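Local coordinates for protein probable chitinase (Chromobacterium violaceum, PDB 5JH8) that probably binds chitin and hydrolyses its beta-1,4 linkages as a family 18 glycoside hydrolase, at residues A[125-130]-A[167-172]. Numbering follows the deposited sequence.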
loop_
_atom_site.group_PDB
_atom_site.type_symbol
_atom_site.label_atom_id
_atom_site.label_comp_id
_atom_site.label_asym_id
_atom_site.label_seq_id
_atom_site.Cartn_x
_atom_site.Cartn_y
_atom_site.Cartn_z
ATOM N N HIS A 125 10.106 -1.467 18.411
ATOM C CA HIS A 125 10.977 -2.507 18.937
ATOM C C HIS A 125 10.728 -3.834 18.237
ATOM O O HIS A 125 11.676 -4.526 17.849
ATOM C CB HIS A 125 10.802 -2.639 20.451
ATOM C CG HIS A 125 11.714 -3.652 21.060
ATOM N ND1 HIS A 125 11.260 -4.870 21.505
ATOM C CD2 HIS A 125 13.055 -3.659 21.245
ATOM C CE1 HIS A 125 12.274 -5.574 21.972
ATOM N NE2 HIS A 125 13.375 -4.861 21.830
ATOM N N PHE A 126 9.458 -4.186 18.031
ATOM C CA PHE A 126 9.125 -5.399 17.285
ATOM C C PHE A 126 9.776 -5.393 15.913
ATOM O O PHE A 126 10.375 -6.390 15.496
ATOM C CB PHE A 126 7.605 -5.522 17.176
ATOM C CG PHE A 126 7.125 -6.528 16.148
ATOM C CD1 PHE A 126 7.405 -7.875 16.265
ATOM C CD2 PHE A 126 6.372 -6.115 15.055
ATOM C CE1 PHE A 126 6.951 -8.771 15.305
ATOM C CE2 PHE A 126 5.923 -7.009 14.114
ATOM C CZ PHE A 126 6.209 -8.329 14.235
ATOM N N ILE A 127 9.677 -4.271 15.199
ATOM C CA ILE A 127 10.254 -4.163 13.865
ATOM C C ILE A 127 11.779 -4.222 13.917
ATOM O O ILE A 127 12.408 -4.825 13.042
ATOM C CB ILE A 127 9.698 -2.899 13.181
ATOM C CG1 ILE A 127 8.193 -3.078 12.898
ATOM C CG2 ILE A 127 10.474 -2.570 11.921
ATOM C CD1 ILE A 127 7.817 -4.298 12.072
ATOM N N GLN A 128 12.400 -3.639 14.940
ATOM C CA GLN A 128 13.849 -3.767 15.103
ATOM C C GLN A 128 14.270 -5.227 15.246
ATOM O O GLN A 128 15.218 -5.694 14.590
ATOM C CB GLN A 128 14.290 -2.980 16.338
ATOM C CG GLN A 128 14.241 -1.477 16.163
ATOM C CD GLN A 128 14.363 -0.713 17.480
ATOM O OE1 GLN A 128 14.273 -1.290 18.565
ATOM N NE2 GLN A 128 14.539 0.595 17.382
ATOM N N VAL A 129 13.598 -5.951 16.137
ATOM C CA VAL A 129 13.938 -7.346 16.385
ATOM C C VAL A 129 13.662 -8.187 15.147
ATOM O O VAL A 129 14.471 -9.036 14.765
ATOM C CB VAL A 129 13.174 -7.859 17.622
ATOM C CG1 VAL A 129 13.383 -9.354 17.829
ATOM C CG2 VAL A 129 13.579 -7.081 18.856
ATOM N N LEU A 130 12.525 -7.950 14.499
ATOM C CA LEU A 130 12.153 -8.701 13.314
ATOM C C LEU A 130 13.135 -8.452 12.182
ATOM O O LEU A 130 13.557 -9.390 11.492
ATOM C CB LEU A 130 10.730 -8.328 12.900
ATOM C CG LEU A 130 10.218 -9.016 11.638
ATOM C CD1 LEU A 130 10.182 -10.518 11.774
ATOM C CD2 LEU A 130 8.867 -8.446 11.234
ATOM N N GLY A 167 12.263 2.933 9.834
ATOM C CA GLY A 167 13.094 2.967 8.653
ATOM C C GLY A 167 14.513 2.531 8.908
ATOM O O GLY A 167 15.174 2.036 7.999
ATOM N N ALA A 168 15.013 2.730 10.127
ATOM C CA ALA A 168 16.355 2.264 10.446
ATOM C C ALA A 168 16.424 0.742 10.513
ATOM O O ALA A 168 17.482 0.162 10.266
ATOM C CB ALA A 168 16.826 2.869 11.767
ATOM N N ALA A 169 15.311 0.085 10.809
ATOM C CA ALA A 169 15.284 -1.357 10.984
ATOM C C ALA A 169 14.900 -2.113 9.722
ATOM O O ALA A 169 15.407 -3.209 9.472
ATOM C CB ALA A 169 14.282 -1.704 12.083
ATOM N N ALA A 170 14.004 -1.568 8.928
ATOM C CA ALA A 170 13.480 -2.262 7.766
ATOM C C ALA A 170 14.328 -1.979 6.525
ATOM O O ALA A 170 15.100 -1.025 6.473
ATOM C CB ALA A 170 12.048 -1.807 7.534
ATOM N N ASP A 171 14.201 -2.862 5.533
ATOM C CA ASP A 171 14.788 -2.608 4.225
ATOM C C ASP A 171 14.018 -1.535 3.472
ATOM O O ASP A 171 14.627 -0.705 2.770
ATOM C CB ASP A 171 14.858 -3.895 3.408
ATOM C CG ASP A 171 15.748 -4.897 4.041
ATOM O OD1 ASP A 171 16.957 -4.821 3.776
ATOM O OD2 ASP A 171 15.254 -5.701 4.854
ATOM N N TYR A 172 12.688 -1.521 3.611
ATOM C CA TYR A 172 11.857 -0.512 2.984
ATOM C C TYR A 172 10.685 -0.190 3.891
ATOM O O TYR A 172 10.145 -1.072 4.568
ATOM C CB TYR A 172 11.253 -0.998 1.672
ATOM C CG TYR A 172 12.246 -1.341 0.601
ATOM C CD1 TYR A 172 12.722 -0.359 -0.269
ATOM C CD2 TYR A 172 12.713 -2.651 0.436
ATOM C CE1 TYR A 172 13.616 -0.660 -1.271
ATOM C CE2 TYR A 172 13.605 -2.958 -0.551
ATOM C CZ TYR A 172 14.052 -1.958 -1.413
ATOM O OH TYR A 172 14.946 -2.289 -2.414
#
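Helix 120-135 and the last turn of helix 163-169 come together so closely that the CA atoms of Gln128 and Ala169 lie 5.0 Å apart. Both helices belong to the outer layer of the TIM barrel of this family 18 chitinase, and they meet outside the parallel strands 142-146 and 172-176. The methyl of Ala169 carries the contact, aimed at the backbone of the other helix. Its CB rests 3.7 Å from Gln128 CA and 3.8 Å from Ile127 O, and a side chain of one carbon suits so near an approach of two backbones. Ile127 closes one flank: with CG1 beside the backbone N (chi1 -68°), the CG2 branch stands anti to that N and comes within 3.9 Å of Ala169 CB. The same branched residue also packs on Leu141 and Val143, so it fills the interior between helix and barrel wall, where an apolar side chain belongs. Gln128, at the more open margin, brings its aliphatic CG to 4.1 Å from Ala169 CB, while its chain, extended beyond CG, leads the amide away from the methyl; apolar carbons near the backbone and a polar end suit this border. No hydrogen bond joins the two segments, and the contact is plain van der Waals packing. Beyond Ala169 the chain leaves the helical conformation at Ala170, whose side chain packs on Leu141 and Val143, and then enters strand 172-176. At this turn Asp171 OD2 accepts hydrogen bonds from Leu141 N and His135 NE2, tying the turn to the C-terminal end of helix 120-135, while Lys211 NZ bonds to both Gly167 O and Ala170 O.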